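PDB 4GI5: quinone reductase from Klebsiella pneumoniae subsp. pneumoniae, which binds FAD in a flavodoxin-like fold and probably reduces quinones with NAD(P)H as electron donor. Local coordinates for residues Ser36-Leu41 with Ile117-Leu122; Ile172-Gly177 with Tyr217-Thr222. All blocks are in the same frame, centred on the assembly; numbering follows the deposited sequence.

In the fold
Both contacts sit at the C-terminal ends of the strands of the five-stranded parallel sheet of the flavodoxin-like fold, where the FAD lies. Interaction 1 comes first along the chain and joins the start of helix 37-51 to strand 115-121; interaction 2 follows and joins the end of strand 168-174 to the loop between strand 209-216 and helix 224-239. Their centres are about 10 Å apart. Strands 115-121 and 168-174 are neighbours in the sheet, and Leu122 N probably bonds to Thr174 O (2.8 Å). Interaction 1 mainly binds the diphosphate, with Leu122 O also reaching the ribityl chain; interaction 2 holds that chain and the pyrimidine edge of the flavin, so one cofactor spans both.

Interaction 1 (Ser36-Leu41 with Ile117-Leu122); sequences SLNGAL and IFQFPL. With FAD (flavin-adenine dinucleotide), chain H.
Asn38, in the first turn of helix 37-51, meets Gln119 of strand 115-121 through two hydrogen bonds from a single side-chain nitrogen. Followed outward, the Asn38 side chain has its CB 3.5 Å from O1P of FAD, and CG is near both that oxygen and Gln119 NE2. ND2 donates to FAD O1P at 2.9 Å in a nearly straight bond, while OD1 accepts from Gln119 NE2 at 3.0 Å. Gln119 reaches it with an extended chain, its CG anti to the backbone N (chi1 -176°). The same NE2 also donates to the backbone carbonyl Asn38 O at 2.9 Å, more bent. Both acceptors lie close to the Gln119 amide plane, and the two amide planes are only 29° apart. The bond at OD1, with those of ND2 to FAD O1P and to Thr174 OG1, holds the Asn38 amide in this rotation, oxygen to Gln119. Pro121 CB packs 3.9 Å from Asn38 ND2.

The backbone adds to the phosphate grip: Asn38 N donates to FAD O1P, and Leu37 N to FAD O1A. Ser36 is the N-cap of the helix, its OG accepting from Gly39 N at 2.8 Å. The helix N terminus, with the N-H groups of Leu37 and Asn38 directed at the two phosphates, would probably stabilise the diphosphate charge, and Leu122 O accepts from the ribityl O2'. The helix runs roughly antiparallel to the strand (156°), with axes 9.1 Å apart; Phe227 of helix 224-239 packs on Leu37 and Leu41, and strands 24-29 and 168-174 flank strand 115-121 in the sheet.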
# COMPACT_ATOMS: atom_id res chain seq x y z
N SER B 36 10.40 17.13 11.26
CA SER B 36 9.07 16.59 11.50
C SER B 36 9.02 15.82 12.76
O SER B 36 10.05 15.47 13.37
CB SER B 36 8.78 15.57 10.34
OG SER B 36 9.71 14.51 10.23
N LEU B 37 7.82 15.49 13.20
CA LEU B 37 7.63 14.53 14.24
C LEU B 37 8.39 13.25 13.97
O LEU B 37 9.08 12.66 14.81
CB LEU B 37 6.11 14.34 14.43
CG LEU B 37 5.80 13.27 15.48
CD1 LEU B 37 6.18 13.65 16.91
CD2 LEU B 37 4.32 12.95 15.48
N ASN B 38 8.21 12.68 12.76
CA ASN B 38 8.96 11.51 12.38
C ASN B 38 10.51 11.67 12.48
O ASN B 38 11.20 10.78 12.96
CB ASN B 38 8.61 11.05 10.96
CG ASN B 38 7.44 10.06 10.99
OD1 ASN B 38 7.68 8.86 11.13
ND2 ASN B 38 6.24 10.55 10.99
N GLY B 39 10.97 12.80 12.06
CA GLY B 39 12.39 13.06 12.18
C GLY B 39 12.85 13.00 13.65
O GLY B 39 13.96 12.48 13.98
N ALA B 40 12.07 13.61 14.52
CA ALA B 40 12.35 13.59 15.97
C ALA B 40 12.39 12.19 16.53
O ALA B 40 13.22 11.81 17.37
CB ALA B 40 11.38 14.49 16.72
N LEU B 41 11.37 11.36 16.17
CA LEU B 41 11.36 10.03 16.64
C LEU B 41 12.46 9.15 16.10
O LEU B 41 13.00 8.32 16.81
CB LEU B 41 9.97 9.41 16.29
CG LEU B 41 8.74 10.01 16.95
CD1 LEU B 41 7.44 9.47 16.23
CD2 LEU B 41 8.66 9.61 18.40
N ILE B 117 13.72 -2.12 11.05
CA ILE B 117 12.62 -1.31 11.48
C ILE B 117 12.22 -0.38 10.33
O ILE B 117 13.08 0.18 9.67
CB ILE B 117 12.96 -0.44 12.71
CG1 ILE B 117 13.33 -1.33 13.87
CG2 ILE B 117 11.80 0.49 13.06
CD1 ILE B 117 13.90 -0.62 15.08
N PHE B 118 10.93 -0.35 10.00
CA PHE B 118 10.39 0.53 8.96
C PHE B 118 9.61 1.63 9.66
O PHE B 118 8.60 1.37 10.34
CB PHE B 118 9.43 -0.22 8.01
CG PHE B 118 10.10 -1.34 7.25
CD1 PHE B 118 10.40 -2.55 7.84
CD2 PHE B 118 10.46 -1.12 5.94
CE1 PHE B 118 11.02 -3.56 7.09
CE2 PHE B 118 11.03 -2.15 5.21
CZ PHE B 118 11.33 -3.29 5.78
N GLN B 119 10.02 2.89 9.45
CA GLN B 119 9.41 4.00 10.09
C GLN B 119 8.85 4.98 9.06
O GLN B 119 9.56 5.40 8.16
CB GLN B 119 10.39 4.79 10.96
CG GLN B 119 9.77 5.88 11.70
CD GLN B 119 10.73 6.82 12.33
OE1 GLN B 119 11.85 6.46 12.64
NE2 GLN B 119 10.25 8.05 12.55
N PHE B 120 7.55 5.26 9.21
CA PHE B 120 6.82 6.10 8.26
C PHE B 120 5.54 6.68 8.81
O PHE B 120 4.91 6.09 9.67
CB PHE B 120 6.53 5.33 6.96
CG PHE B 120 5.73 4.07 7.15
CD1 PHE B 120 6.38 2.89 7.44
CD2 PHE B 120 4.34 4.05 6.99
CE1 PHE B 120 5.68 1.73 7.65
CE2 PHE B 120 3.63 2.87 7.09
CZ PHE B 120 4.30 1.71 7.49
N PRO B 121 5.14 7.88 8.34
CA PRO B 121 3.76 8.34 8.55
C PRO B 121 2.83 7.48 7.70
O PRO B 121 3.17 7.14 6.55
CB PRO B 121 3.79 9.79 8.04
CG PRO B 121 4.85 9.71 6.96
CD PRO B 121 5.88 8.74 7.38
N LEU B 122 1.67 7.19 8.23
CA LEU B 122 0.60 6.55 7.46
C LEU B 122 0.06 7.52 6.47
O LEU B 122 -0.48 8.58 6.86
CB LEU B 122 -0.46 6.00 8.45
CG LEU B 122 -1.39 4.99 7.78
CD1 LEU B 122 -0.71 3.71 7.36
CD2 LEU B 122 -2.48 4.72 8.78
PA FAD H . 4.56 16.71 11.47
O1A FAD H . 5.98 16.94 11.17
O2A FAD H . 3.45 17.31 10.74
O5B FAD H . 4.26 17.08 13.03
C5B FAD H . 3.07 16.75 13.77
C4B FAD H . 3.06 17.52 15.05
O4B FAD H . 4.04 16.96 15.89
C3B FAD H . 3.29 19.00 14.86
O3B FAD H . 2.28 19.63 15.64
C2B FAD H . 4.64 19.12 15.50
O2B FAD H . 4.93 20.46 16.00
C1B FAD H . 4.73 18.09 16.57
N9A FAD H . 6.15 17.78 16.89
C8A FAD H . 7.30 17.63 16.04
N7A FAD H . 8.40 17.38 16.72
C5A FAD H . 7.94 17.51 17.99
C6A FAD H . 8.56 17.50 19.32
N6A FAD H . 9.82 17.23 19.27
N1A FAD H . 7.83 17.65 20.47
C2A FAD H . 6.51 17.84 20.40
N3A FAD H . 5.87 17.90 19.17
C4A FAD H . 6.57 17.71 18.10
N1 FAD H . -3.57 9.76 8.73
C2 FAD H . -4.27 8.62 8.91
O2 FAD H . -4.69 8.26 10.10
N3 FAD H . -4.57 7.79 7.86
C4 FAD H . -4.30 8.12 6.58
O4 FAD H . -4.50 7.33 5.65
C4X FAD H . -3.59 9.35 6.37
N5 FAD H . -3.22 9.71 5.10
C5X FAD H . -2.41 10.86 4.90
C6 FAD H . -1.97 11.16 3.70
C7 FAD H . -1.09 12.22 3.49
C7M FAD H . -0.59 12.54 2.13
C8 FAD H . -0.73 13.04 4.59
C8M FAD H . 0.16 14.23 4.36
C9 FAD H . -1.19 12.77 5.84
C9A FAD H . -2.03 11.64 6.04
N10 FAD H . -2.41 11.23 7.30
C10 FAD H . -3.17 10.09 7.51
C1' FAD H . -1.98 11.96 8.51
C2' FAD H . -0.54 11.50 8.76
O2' FAD H . -0.36 10.14 9.16
C3' FAD H . 0.14 12.41 9.84
O3' FAD H . 0.16 13.72 9.21
C4' FAD H . 1.59 12.02 10.17
O4' FAD H . 1.58 10.84 10.90
C5' FAD H . 2.22 13.09 11.09
O5' FAD H . 3.58 12.80 11.23
P FAD H . 4.64 13.90 10.64
O1P FAD H . 5.99 13.40 10.97
O2P FAD H . 4.40 14.26 9.24
O3P FAD H . 4.23 15.11 11.62

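Interaction 2 (Ile172-Gly177 with Tyr217-Thr222); sequences IVTAGG and YRTDKT. With FAD (flavin-adenine dinucleotide), chain H.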
# COMPACT_ATOMS: atom_id res chain seq x y z
N ILE B 172 7.08 1.24 12.73
CA ILE B 172 6.77 2.36 13.56
C ILE B 172 6.02 3.34 12.72
O ILE B 172 6.51 3.84 11.75
CB ILE B 172 8.05 3.04 14.09
CG1 ILE B 172 8.89 2.11 14.94
CG2 ILE B 172 7.64 4.27 14.90
CD1 ILE B 172 10.27 2.74 15.27
N VAL B 173 4.76 3.52 12.99
CA VAL B 173 3.81 4.27 12.19
C VAL B 173 3.15 5.37 12.99
O VAL B 173 2.66 5.21 14.08
CB VAL B 173 2.69 3.33 11.72
CG1 VAL B 173 1.69 4.08 10.82
CG2 VAL B 173 3.33 2.13 11.03
N THR B 174 3.09 6.56 12.40
CA THR B 174 2.33 7.65 12.94
C THR B 174 1.10 7.92 12.09
O THR B 174 1.23 7.96 10.87
CB THR B 174 3.17 8.99 12.99
OG1 THR B 174 3.75 9.22 11.71
CG2 THR B 174 4.35 8.92 14.01
N ALA B 175 -0.04 8.12 12.72
CA ALA B 175 -1.31 8.30 12.03
C ALA B 175 -2.01 9.54 12.53
O ALA B 175 -1.98 9.87 13.75
CB ALA B 175 -2.18 7.06 12.23
N GLY B 176 -2.66 10.23 11.63
CA GLY B 176 -3.47 11.38 12.04
C GLY B 176 -4.78 11.03 12.69
O GLY B 176 -5.26 11.78 13.55
N GLY B 177 -5.39 9.91 12.30
CA GLY B 177 -6.71 9.55 12.86
C GLY B 177 -6.59 9.11 14.33
O GLY B 177 -5.51 8.77 14.89
N TYR B 217 -1.34 7.51 17.37
CA TYR B 217 -2.54 8.11 16.81
C TYR B 217 -2.65 9.58 17.12
O TYR B 217 -1.95 10.10 18.05
CB TYR B 217 -3.73 7.39 17.36
CG TYR B 217 -3.72 5.97 16.99
CD1 TYR B 217 -4.18 5.51 15.72
CD2 TYR B 217 -3.28 4.99 17.91
CE1 TYR B 217 -4.16 4.18 15.47
CE2 TYR B 217 -3.29 3.65 17.57
CZ TYR B 217 -3.73 3.30 16.27
OH TYR B 217 -3.71 1.92 15.96
N ARG B 218 -3.50 10.29 16.41
CA ARG B 218 -3.73 11.71 16.60
C ARG B 218 -2.47 12.51 16.55
O ARG B 218 -2.26 13.42 17.33
CB ARG B 218 -4.47 12.02 17.93
CG ARG B 218 -5.75 11.36 18.04
CD ARG B 218 -6.64 11.96 19.22
NE ARG B 218 -7.07 13.35 18.98
CZ ARG B 218 -8.13 13.91 19.61
NH1 ARG B 218 -8.85 13.21 20.51
NH2 ARG B 218 -8.51 15.14 19.33
N THR B 219 -1.60 12.19 15.63
CA THR B 219 -0.27 12.73 15.65
C THR B 219 -0.15 14.15 15.15
O THR B 219 0.88 14.77 15.47
CB THR B 219 0.74 11.89 14.92
OG1 THR B 219 0.35 11.72 13.59
CG2 THR B 219 0.83 10.55 15.69
N ASP B 220 -1.11 14.65 14.38
CA ASP B 220 -1.00 15.98 13.84
C ASP B 220 -1.06 17.07 14.95
O ASP B 220 -0.59 18.15 14.67
CB ASP B 220 -2.07 16.26 12.76
CG ASP B 220 -1.92 15.29 11.50
OD1 ASP B 220 -0.86 15.30 10.94
OD2 ASP B 220 -2.93 14.65 11.06
N LYS B 221 -1.61 16.76 16.10
CA LYS B 221 -1.70 17.74 17.16
C LYS B 221 -0.70 17.49 18.25
O LYS B 221 -0.85 17.99 19.36
CB LYS B 221 -3.10 17.59 17.77
CG LYS B 221 -4.25 17.85 16.79
CD LYS B 221 -4.09 19.22 16.12
CE LYS B 221 -4.90 19.31 14.83
NZ LYS B 221 -6.20 19.89 15.24
N THR B 222 0.27 16.63 18.03
CA THR B 222 1.24 16.28 19.04
C THR B 222 1.84 17.59 19.66
O THR B 222 2.35 18.45 18.96
CB THR B 222 2.39 15.44 18.47
OG1 THR B 222 1.85 14.20 17.94
CG2 THR B 222 3.37 15.03 19.54
PA FAD H . 4.56 16.71 11.47
O1A FAD H . 5.98 16.94 11.17
O2A FAD H . 3.45 17.31 10.74
O5B FAD H . 4.26 17.08 13.03
C5B FAD H . 3.07 16.75 13.77
C4B FAD H . 3.06 17.52 15.05
O4B FAD H . 4.04 16.96 15.89
C3B FAD H . 3.29 19.00 14.86
O3B FAD H . 2.28 19.63 15.64
C2B FAD H . 4.64 19.12 15.50
O2B FAD H . 4.93 20.46 16.00
C1B FAD H . 4.73 18.09 16.57
N9A FAD H . 6.15 17.78 16.89
C8A FAD H . 7.30 17.63 16.04
N7A FAD H . 8.40 17.38 16.72
C5A FAD H . 7.94 17.51 17.99
C6A FAD H . 8.56 17.50 19.32
N6A FAD H . 9.82 17.23 19.27
N1A FAD H . 7.83 17.65 20.47
C2A FAD H . 6.51 17.84 20.40
N3A FAD H . 5.87 17.90 19.17
C4A FAD H . 6.57 17.71 18.10
N1 FAD H . -3.57 9.76 8.73
C2 FAD H . -4.27 8.62 8.91
O2 FAD H . -4.69 8.26 10.10
N3 FAD H . -4.57 7.79 7.86
C4 FAD H . -4.30 8.12 6.58
O4 FAD H . -4.50 7.33 5.65
C4X FAD H . -3.59 9.35 6.37
N5 FAD H . -3.22 9.71 5.10
C5X FAD H . -2.41 10.86 4.90
C6 FAD H . -1.97 11.16 3.70
C7 FAD H . -1.09 12.22 3.49
C7M FAD H . -0.59 12.54 2.13
C8 FAD H . -0.73 13.04 4.59
C8M FAD H . 0.16 14.23 4.36
C9 FAD H . -1.19 12.77 5.84
C9A FAD H . -2.03 11.64 6.04
N10 FAD H . -2.41 11.23 7.30
C10 FAD H . -3.17 10.09 7.51
C1' FAD H . -1.98 11.96 8.51
C2' FAD H . -0.54 11.50 8.76
O2' FAD H . -0.36 10.14 9.16
C3' FAD H . 0.14 12.41 9.84
O3' FAD H . 0.16 13.72 9.21
C4' FAD H . 1.59 12.02 10.17
O4' FAD H . 1.58 10.84 10.90
C5' FAD H . 2.22 13.09 11.09
O5' FAD H . 3.58 12.80 11.23
P FAD H . 4.64 13.90 10.64
O1P FAD H . 5.99 13.40 10.97
O2P FAD H . 4.40 14.26 9.24
O3P FAD H . 4.23 15.11 11.62
O HOH W 1 -4.03 14.13 14.17
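Ala175 O and Thr219 N join the two segments by a backbone hydrogen bond of 3.0 Å, and a second one runs from Arg218 N to Gly177 O at 2.9 Å. The latter donor stands above the carbonyl plane of Gly177, 48° out of it. Thr219 OG1 also approaches Ala175 O, but that bond is weak and unsettled. Weaker CA-H...O contacts accompany these bonds: the CA of Arg218 faces Gly176 O, and that of Tyr217 faces Ala175 O. A water ties the segments once more, donating to Gly176 O and accepting from Asp220 N.

Apolar contacts are few. The methyl CG2 of Thr219 lies 3.9 Å from Thr174 CB, and Ala175 CB meets Tyr217 CD1. A polar atom also meets the ring: Gly177 O lies in the plane of Tyr217, at its edge.

The bonds to FAD come from both sides of the contact. Gly177 N donates to flavin O2 at 2.8 Å. The flavin N1 accepts from Gly176 N at 3.1 Å. On the ribityl chain, O4' is hydrogen-bonded to Thr174 OG1 and Thr219 OG1, and O3' donates to Asp220 OD1 at 2.6 Å. With CG beside its backbone N (chi1 -62°), Asp220 brings OD2 to 3.5 Å from Gly176 CA, packing against the bare backbone.

Arg85 of the second subunit makes a weak hydrogen bond to Asp220 O, so the site adjoins the subunit interface. Amide N-H groups directed at N1 and O2 would probably stabilise negative charge on the reduced flavin, while the threonine hydroxyls and the Asp220 carboxylate fix the course of the ribityl chain.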